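Local coordinates for protein possible prolidase (Bifidobacterium longum NCC2705, PDB 2P9B) that probably hydrolyses carbon-nitrogen bonds other than peptide bonds, as a member of the amidohydrolase family, at residues A[18-23]-A[66-71]; A[33-38]-A[48-53]; A[402-407]-A[421-426]. All coordinates share one frame; numbering follows the deposited sequence.

Contact 1: A[18-23]-A[66-71]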
loop_
_atom_site.group_PDB
_atom_site.type_symbol
_atom_site.label_atom_id
_atom_site.label_comp_id
_atom_site.label_asym_id
_atom_site.label_seq_id
_atom_site.Cartn_x
_atom_site.Cartn_y
_atom_site.Cartn_z
ATOM N N HIS A 18 -14.390 -7.400 24.474
ATOM C CA HIS A 18 -13.258 -7.872 25.269
ATOM C C HIS A 18 -11.924 -7.931 24.538
ATOM O O HIS A 18 -11.042 -8.708 24.895
ATOM C CB HIS A 18 -13.588 -9.248 25.850
ATOM C CG HIS A 18 -14.890 -9.288 26.583
ATOM N ND1 HIS A 18 -15.165 -8.465 27.654
ATOM C CD2 HIS A 18 -16.003 -10.033 26.385
ATOM C CE1 HIS A 18 -16.393 -8.701 28.083
ATOM N NE2 HIS A 18 -16.923 -9.647 27.329
ATOM N N ALA A 19 -11.763 -7.090 23.528
ATOM C CA ALA A 19 -10.529 -7.091 22.771
ATOM C C ALA A 19 -9.571 -6.002 23.225
ATOM O O ALA A 19 -9.973 -5.007 23.827
ATOM C CB ALA A 19 -10.828 -6.920 21.289
ATOM N N THR A 20 -8.291 -6.224 22.949
ATOM C CA THR A 20 -7.262 -5.247 23.255
ATOM C C THR A 20 -7.068 -4.516 21.935
ATOM O O THR A 20 -6.715 -5.132 20.928
ATOM C CB THR A 20 -5.928 -5.905 23.646
ATOM O OG1 THR A 20 -6.089 -6.620 24.876
ATOM C CG2 THR A 20 -4.849 -4.845 23.812
ATOM N N ILE A 21 -7.313 -3.214 21.933
ATOM C CA ILE A 21 -7.166 -2.432 20.717
ATOM C C ILE A 21 -5.783 -1.820 20.549
ATOM O O ILE A 21 -5.286 -1.131 21.438
ATOM C CB ILE A 21 -8.184 -1.267 20.655
ATOM C CG1 ILE A 21 -9.614 -1.814 20.640
ATOM C CG2 ILE A 21 -7.917 -0.410 19.414
ATOM C CD1 ILE A 21 -10.682 -0.743 20.478
ATOM N N VAL A 22 -5.155 -2.108 19.416
ATOM C CA VAL A 22 -3.873 -1.503 19.082
ATOM C C VAL A 22 -4.360 -0.437 18.107
ATOM O O VAL A 22 -4.748 -0.738 16.977
ATOM C CB VAL A 22 -2.927 -2.510 18.397
ATOM C CG1 VAL A 22 -1.725 -1.788 17.819
ATOM C CG2 VAL A 22 -2.451 -3.539 19.425
ATOM N N THR A 23 -4.375 0.810 18.566
ATOM C CA THR A 23 -4.889 1.920 17.770
ATOM C C THR A 23 -4.154 2.243 16.483
ATOM O O THR A 23 -4.762 2.729 15.532
ATOM C CB THR A 23 -4.945 3.208 18.601
ATOM O OG1 THR A 23 -3.611 3.619 18.920
ATOM C CG2 THR A 23 -5.723 2.976 19.887
ATOM N N GLY A 66 -8.797 -12.249 24.685
ATOM C CA GLY A 66 -7.476 -12.747 24.343
ATOM C C GLY A 66 -6.985 -12.351 22.958
ATOM O O GLY A 66 -5.891 -12.735 22.540
ATOM N N LYS A 67 -7.788 -11.572 22.247
ATOM C CA LYS A 67 -7.432 -11.141 20.898
ATOM C C LYS A 67 -7.040 -9.667 20.849
ATOM O O LYS A 67 -7.356 -8.896 21.756
ATOM C CB LYS A 67 -8.619 -11.361 19.952
ATOM C CG LYS A 67 -9.160 -12.786 19.895
ATOM C CD LYS A 67 -8.195 -13.734 19.199
ATOM C CE LYS A 67 -8.811 -15.116 19.006
ATOM N NZ LYS A 67 -9.191 -15.740 20.299
ATOM N N ILE A 68 -6.341 -9.291 19.782
ATOM C CA ILE A 68 -5.944 -7.905 19.560
ATOM C C ILE A 68 -6.693 -7.462 18.309
ATOM O O ILE A 68 -6.824 -8.239 17.364
ATOM C CB ILE A 68 -4.418 -7.770 19.287
ATOM C CG1 ILE A 68 -3.645 -7.698 20.609
ATOM C CG2 ILE A 68 -4.132 -6.521 18.451
ATOM C CD1 ILE A 68 -3.691 -8.959 21.418
ATOM N N VAL A 69 -7.216 -6.242 18.309
ATOM C CA VAL A 69 -7.895 -5.740 17.120
ATOM C C VAL A 69 -7.246 -4.412 16.777
ATOM O O VAL A 69 -6.958 -3.605 17.659
ATOM C CB VAL A 69 -9.408 -5.533 17.333
ATOM C CG1 VAL A 69 -9.650 -4.518 18.429
ATOM C CG2 VAL A 69 -10.053 -5.073 16.022
HETATM N N MSE A 70 -7.003 -4.204 15.489
HETATM C CA MSE A 70 -6.366 -2.990 15.013
HETATM C C MSE A 70 -6.995 -2.611 13.683
HETATM O O MSE A 70 -7.812 -3.359 13.146
HETATM C CB MSE A 70 -4.846 -3.217 14.844
HETATM C CG MSE A 70 -4.434 -4.237 13.754
HETATM SE SE MSE A 70 -2.554 -4.374 13.385
HETATM C CE MSE A 70 -2.362 -2.760 12.392
ATOM N N PRO A 71 -6.650 -1.425 13.151
ATOM C CA PRO A 71 -7.233 -1.042 11.865
ATOM C C PRO A 71 -6.707 -2.014 10.812
ATOM O O PRO A 71 -5.618 -2.568 10.972
ATOM C CB PRO A 71 -6.686 0.366 11.631
ATOM C CG PRO A 71 -6.453 0.893 13.035
ATOM C CD PRO A 71 -5.862 -0.319 13.725
HETATM O O HOH W 1 -8.933 -9.986 26.176
HETATM O O HOH W 2 -6.685 -9.308 24.387
#
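I21 and V69 stand side by side on one face of a parallel strand pair, their side chains pointing the same way, with I21 CG1 only 3.5 Å from V69 CG1, tighter than carbon atoms usually pack. Strand 19-22 pairs in parallel with strand 68-78 in a mixed sheet that N- and C-terminal strands build together, probably the small β domain beside the amidohydrolase barrel, into which strand 68-78 runs on. The close approach follows from V69's first torsion: at chi1 61° CG1 sits between the backbone N and the carbonyl carbon, and that is the methyl I21 meets. A19 CB touches the same methyl at 3.9 Å, and I36 of strand 34-38 packs on this face as well.

On the other face V22 and I68 cross obliquely, and their CG2 methyls meet at 3.6 Å. M70, a selenomethionine, rests its CB against V22 O at 3.3 Å; the rest of its chain then leads off to L404 and L406 on the far side and to helix 371-385. Near the ends of the strands, P71 sets its ring carbons CG and CD against T23 O.

The backbone keeps the parallel pattern. T20 bonds to both neighbours of its partner I68: T20 N reaches K67 O at 3.1 Å, and its own O takes the N-H of V69. V69 O then takes the N-H of V22, at 2.9 Å between V22 N and V69 O. H18 and A19 both face M34 of strand 34-38 in a G1 beta bulge, where the chain turns a corner. Water fills in at this end: one molecule joins T20 OG1 to K67 O, and another donates to H18 O at 2.8 Å while accepting from G66 N at 2.7 Å.

Contact 2: A[33-38]-A[48-53]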
loop_
_atom_site.group_PDB
_atom_site.type_symbol
_atom_site.label_atom_id
_atom_site.label_comp_id
_atom_site.label_asym_id
_atom_site.label_seq_id
_atom_site.Cartn_x
_atom_site.Cartn_y
_atom_site.Cartn_z
ATOM N N ASN A 33 -9.616 -4.382 27.131
ATOM C CA ASN A 33 -11.014 -4.768 27.335
ATOM C C ASN A 33 -11.991 -3.769 26.723
ATOM O O ASN A 33 -12.763 -3.104 27.423
ATOM C CB ASN A 33 -11.290 -4.946 28.828
ATOM C CG ASN A 33 -12.587 -5.686 29.094
ATOM O OD1 ASN A 33 -12.978 -6.570 28.328
ATOM N ND2 ASN A 33 -13.250 -5.346 30.194
HETATM N N MSE A 34 -11.945 -3.695 25.397
HETATM C CA MSE A 34 -12.768 -2.800 24.604
HETATM C C MSE A 34 -13.787 -3.534 23.741
HETATM O O MSE A 34 -13.610 -4.700 23.400
HETATM C CB MSE A 34 -11.873 -1.972 23.676
HETATM C CG MSE A 34 -10.802 -1.139 24.370
HETATM SE SE MSE A 34 -11.515 0.181 25.537
HETATM C CE MSE A 34 -12.118 1.375 24.222
ATOM N N THR A 35 -14.851 -2.829 23.381
ATOM C CA THR A 35 -15.869 -3.380 22.509
ATOM C C THR A 35 -15.992 -2.436 21.320
ATOM O O THR A 35 -15.990 -1.216 21.483
ATOM C CB THR A 35 -17.246 -3.474 23.199
ATOM O OG1 THR A 35 -17.199 -4.474 24.221
ATOM C CG2 THR A 35 -18.337 -3.827 22.186
ATOM N N ILE A 36 -16.063 -3.001 20.123
ATOM C CA ILE A 36 -16.226 -2.203 18.922
ATOM C C ILE A 36 -17.575 -2.607 18.356
ATOM O O ILE A 36 -17.803 -3.778 18.048
ATOM C CB ILE A 36 -15.130 -2.494 17.876
ATOM C CG1 ILE A 36 -13.753 -2.125 18.439
ATOM C CG2 ILE A 36 -15.405 -1.691 16.610
ATOM C CD1 ILE A 36 -12.602 -2.389 17.480
ATOM N N VAL A 37 -18.474 -1.638 18.238
ATOM C CA VAL A 37 -19.805 -1.903 17.724
ATOM C C VAL A 37 -19.920 -1.423 16.283
ATOM O O VAL A 37 -19.627 -0.267 15.981
ATOM C CB VAL A 37 -20.873 -1.196 18.581
ATOM C CG1 VAL A 37 -22.262 -1.531 18.056
ATOM C CG2 VAL A 37 -20.722 -1.621 20.040
ATOM N N VAL A 38 -20.349 -2.318 15.403
ATOM C CA VAL A 38 -20.489 -1.994 13.987
ATOM C C VAL A 38 -21.953 -1.995 13.552
ATOM O O VAL A 38 -22.686 -2.952 13.805
ATOM C CB VAL A 38 -19.696 -2.998 13.119
ATOM C CG1 VAL A 38 -19.854 -2.659 11.646
ATOM C CG2 VAL A 38 -18.218 -2.973 13.517
ATOM N N ALA A 48 -15.694 1.544 22.959
ATOM C CA ALA A 48 -15.626 1.860 24.379
ATOM C C ALA A 48 -15.369 0.639 25.250
ATOM O O ALA A 48 -15.488 -0.497 24.792
ATOM C CB ALA A 48 -16.927 2.535 24.801
ATOM N N PRO A 49 -15.006 0.860 26.524
ATOM C CA PRO A 49 -14.742 -0.247 27.447
ATOM C C PRO A 49 -15.925 -1.214 27.419
ATOM O O PRO A 49 -17.078 -0.797 27.475
ATOM C CB PRO A 49 -14.605 0.458 28.795
ATOM C CG PRO A 49 -13.967 1.761 28.410
ATOM C CD PRO A 49 -14.769 2.158 27.181
ATOM N N SER A 50 -15.626 -2.500 27.320
ATOM C CA SER A 50 -16.652 -3.524 27.259
ATOM C C SER A 50 -17.595 -3.506 28.459
ATOM O O SER A 50 -18.801 -3.685 28.314
ATOM C CB SER A 50 -15.999 -4.907 27.150
ATOM O OG SER A 50 -15.185 -4.996 25.995
ATOM N N ILE A 51 -17.044 -3.279 29.642
ATOM C CA ILE A 51 -17.847 -3.279 30.856
ATOM C C ILE A 51 -19.014 -2.298 30.837
ATOM O O ILE A 51 -20.034 -2.538 31.482
ATOM C CB ILE A 51 -16.964 -2.999 32.090
ATOM C CG1 ILE A 51 -17.743 -3.299 33.370
ATOM C CG2 ILE A 51 -16.502 -1.554 32.082
ATOM C CD1 ILE A 51 -16.878 -3.274 34.620
ATOM N N GLU A 52 -18.882 -1.203 30.097
ATOM C CA GLU A 52 -19.948 -0.200 30.052
ATOM C C GLU A 52 -20.717 -0.190 28.742
ATOM O O GLU A 52 -21.625 0.622 28.554
ATOM C CB GLU A 52 -19.362 1.197 30.277
ATOM C CG GLU A 52 -18.302 1.577 29.260
ATOM C CD GLU A 52 -17.769 2.991 29.437
ATOM O OE1 GLU A 52 -17.404 3.361 30.570
ATOM O OE2 GLU A 52 -17.702 3.728 28.430
ATOM N N THR A 53 -20.368 -1.097 27.839
ATOM C CA THR A 53 -21.021 -1.130 26.543
ATOM C C THR A 53 -22.003 -2.278 26.383
ATOM O O THR A 53 -21.613 -3.440 26.366
ATOM C CB THR A 53 -19.970 -1.208 25.421
ATOM O OG1 THR A 53 -19.013 -0.155 25.599
ATOM C CG2 THR A 53 -20.630 -1.055 24.059
HETATM O O HOH W 3 -14.024 -2.814 29.956
HETATM O O HOH W 4 -19.463 -4.942 25.367
#
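T35 and A48 exchange both backbone bonds as an antiparallel hydrogen-bonded pair, T35 N to A48 O at 2.8 Å and A48 N to T35 O at 3.1 Å, while the next pair, M34 with P49, is non-hydrogen-bonded. One step further the N-H of S50 points almost straight at N33 O (171° at the hydrogen). The side chain of S50 turns in toward strand 34-38: its OG is anti to the carbonyl carbon and beside the backbone N (chi1 -59°) and shares a 2.7 Å hydrogen bond with T35 OG1. S50 OG is also bonded to H18 N, so this buried hydroxyl ties three pieces of chain together. N33 turns its amide alongside S50, and its OD1 is held by H18 ND1.

All this happens at the open end of the β-hairpin formed by strands 34-38 and 44-49, away from its connecting turn, where the second strand gives way to a 3-10 turn at 50-52. Selenomethionine M34, bent at chi2 and chi3, curls back over the A48-P49 link, with SE 3.7 Å from P49 N and CE against A48 C. Past the turn T53 comes back to the hairpin. Its OG1 donates to P49 O at 2.8 Å from above the carbonyl plane, on the face opposite the one E52 N uses, and its CG2 slides past T35 CG2 and V37 CG2, 4.1 Å from each. With an alanine in place of T53, P49 O is likely to be left with E52 N as its donor from this segment, and the methyls of T35 and V37 would probably lose a packing partner. A water completes the join, bound to T35 OG1 and donating to T53 O.

Contact 3: A[402-407]-A[421-426]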
loop_
_atom_site.group_PDB
_atom_site.type_symbol
_atom_site.label_atom_id
_atom_site.label_comp_id
_atom_site.label_asym_id
_atom_site.label_seq_id
_atom_site.Cartn_x
_atom_site.Cartn_y
_atom_site.Cartn_z
ATOM N N ASP A 402 -13.192 -1.474 9.089
ATOM C CA ASP A 402 -12.111 -2.263 8.508
ATOM C C ASP A 402 -11.284 -2.704 9.708
ATOM O O ASP A 402 -10.442 -1.947 10.211
ATOM C CB ASP A 402 -11.263 -1.402 7.561
ATOM C CG ASP A 402 -11.989 -1.071 6.256
ATOM O OD1 ASP A 402 -12.576 -1.994 5.651
ATOM O OD2 ASP A 402 -11.958 0.105 5.831
ATOM N N LEU A 403 -11.537 -3.924 10.179
ATOM C CA LEU A 403 -10.852 -4.434 11.364
ATOM C C LEU A 403 -9.976 -5.639 11.106
ATOM O O LEU A 403 -10.322 -6.521 10.325
ATOM C CB LEU A 403 -11.876 -4.824 12.434
ATOM C CG LEU A 403 -13.130 -3.963 12.612
ATOM C CD1 LEU A 403 -13.932 -4.481 13.811
ATOM C CD2 LEU A 403 -12.758 -2.518 12.817
ATOM N N LEU A 404 -8.840 -5.679 11.786
ATOM C CA LEU A 404 -7.934 -6.805 11.661
ATOM C C LEU A 404 -7.773 -7.375 13.065
ATOM O O LEU A 404 -7.254 -6.708 13.966
ATOM C CB LEU A 404 -6.585 -6.354 11.100
ATOM C CG LEU A 404 -5.457 -7.392 11.131
ATOM C CD1 LEU A 404 -5.892 -8.673 10.429
ATOM C CD2 LEU A 404 -4.217 -6.793 10.465
ATOM N N VAL A 405 -8.253 -8.599 13.249
ATOM C CA VAL A 405 -8.178 -9.264 14.548
ATOM C C VAL A 405 -6.986 -10.212 14.562
ATOM O O VAL A 405 -6.848 -11.066 13.685
ATOM C CB VAL A 405 -9.478 -10.039 14.834
ATOM C CG1 VAL A 405 -9.457 -10.586 16.253
ATOM C CG2 VAL A 405 -10.682 -9.113 14.635
ATOM N N LEU A 406 -6.135 -10.048 15.569
ATOM C CA LEU A 406 -4.917 -10.840 15.718
ATOM C C LEU A 406 -4.904 -11.700 16.980
ATOM O O LEU A 406 -5.616 -11.424 17.939
ATOM C CB LEU A 406 -3.708 -9.904 15.732
ATOM C CG LEU A 406 -3.660 -8.907 14.569
ATOM C CD1 LEU A 406 -2.498 -7.925 14.753
ATOM C CD2 LEU A 406 -3.524 -9.662 13.260
ATOM N N ASN A 407 -4.062 -12.729 16.975
ATOM C CA ASN A 407 -3.951 -13.634 18.113
ATOM C C ASN A 407 -2.891 -13.184 19.114
ATOM O O ASN A 407 -2.790 -13.732 20.214
ATOM C CB ASN A 407 -3.645 -15.050 17.617
ATOM C CG ASN A 407 -4.839 -15.702 16.948
ATOM O OD1 ASN A 407 -4.706 -16.366 15.921
ATOM N ND2 ASN A 407 -6.014 -15.524 17.533
ATOM N N ALA A 421 -6.476 -13.584 12.814
ATOM C CA ALA A 421 -7.500 -14.419 13.425
ATOM C C ALA A 421 -8.789 -14.210 12.635
ATOM O O ALA A 421 -9.559 -15.145 12.400
ATOM C CB ALA A 421 -7.706 -14.016 14.880
ATOM N N LEU A 422 -9.014 -12.967 12.220
ATOM C CA LEU A 422 -10.203 -12.619 11.449
ATOM C C LEU A 422 -10.016 -11.255 10.808
ATOM O O LEU A 422 -9.407 -10.365 11.398
ATOM C CB LEU A 422 -11.437 -12.580 12.362
ATOM C CG LEU A 422 -12.780 -12.131 11.769
ATOM C CD1 LEU A 422 -13.249 -13.127 10.718
ATOM C CD2 LEU A 422 -13.822 -12.022 12.880
ATOM N N VAL A 423 -10.536 -11.103 9.596
ATOM C CA VAL A 423 -10.452 -9.835 8.881
ATOM C C VAL A 423 -11.878 -9.381 8.586
ATOM O O VAL A 423 -12.713 -10.180 8.178
ATOM C CB VAL A 423 -9.711 -9.985 7.543
ATOM C CG1 VAL A 423 -9.540 -8.612 6.885
ATOM C CG2 VAL A 423 -8.367 -10.635 7.774
ATOM N N ILE A 424 -12.152 -8.105 8.808
ATOM C CA ILE A 424 -13.476 -7.561 8.550
ATOM C C ILE A 424 -13.272 -6.388 7.606
ATOM O O ILE A 424 -12.480 -5.489 7.891
ATOM C CB ILE A 424 -14.144 -7.088 9.864
ATOM C CG1 ILE A 424 -14.230 -8.270 10.832
ATOM C CG2 ILE A 424 -15.528 -6.508 9.575
ATOM C CD1 ILE A 424 -14.824 -7.944 12.180
ATOM N N ALA A 425 -13.967 -6.414 6.472
ATOM C CA ALA A 425 -13.846 -5.353 5.479
ATOM C C ALA A 425 -15.152 -4.581 5.384
ATOM O O ALA A 425 -16.181 -5.136 5.012
ATOM C CB ALA A 425 -13.492 -5.950 4.118
ATOM N N ALA A 426 -15.102 -3.296 5.716
ATOM C CA ALA A 426 -16.297 -2.460 5.675
ATOM C C ALA A 426 -17.483 -3.155 6.346
ATOM O O ALA A 426 -18.601 -3.147 5.825
ATOM C CB ALA A 426 -16.638 -2.106 4.236
#
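L403 and I424 lie alongside each other, pointing the same way, with CD1 of L403 3.9 Å from CD1 of I424; V405 and L422 share this face, their CB atoms 4.1 Å apart. On the reverse face L404 and V423 meet, L404 CD1 against V423 CG2. Behind these side chains the backbones pair closely: L403 and I424 bond in both directions, and V405 N reaches L422 O at 2.8 Å. This is an antiparallel strand pair ending in a classic β-bulge, for A421 and L422 both face V405; it extends the mixed sheet outward from strand 68-78 through 403-406 to 422-425. V405 O therefore accepts two N-H groups, from A421 N at 2.7 Å and from L422 N at 3.2 Å. Beyond the bulge, N407 lays its amide against A421 CB. At the other end D402 OD1 takes the N-H of A426 from above the carboxylate plane (2.8 Å from OD1 to A426 N). The other oxygen, D402 OD2, forms a salt bridge with R158 and a hydrogen bond with T392, which probably fix the turn of the carboxylate. F14 and L16 of strand 14-17 pack on I424 and V405 respectively.

Contacts 1 and 3 lie in one sheet: strand 68-78 pairs in parallel with 19-22 and antiparallel with 403-406, which in turn carries 422-425. Contact 3 is the most buried of the three, its centre about 17 Å from the centre of the chain; contact 1 is about 22 Å out and contact 2, nearer the surface, about 30 Å. Their chemistry differs too: contact 3 is mainly aliphatic apart from the buried D402 at its end, while contact 2 relies on hydroxyls and bridging waters, with contact 1 mixing aliphatic packing on its strands with two bridging waters at the H18-G66 end. Contact 2 sits in a second sheet, tied to contact 1 by the A19-M34 backbone bond, and I36 packs against both V69 and L403.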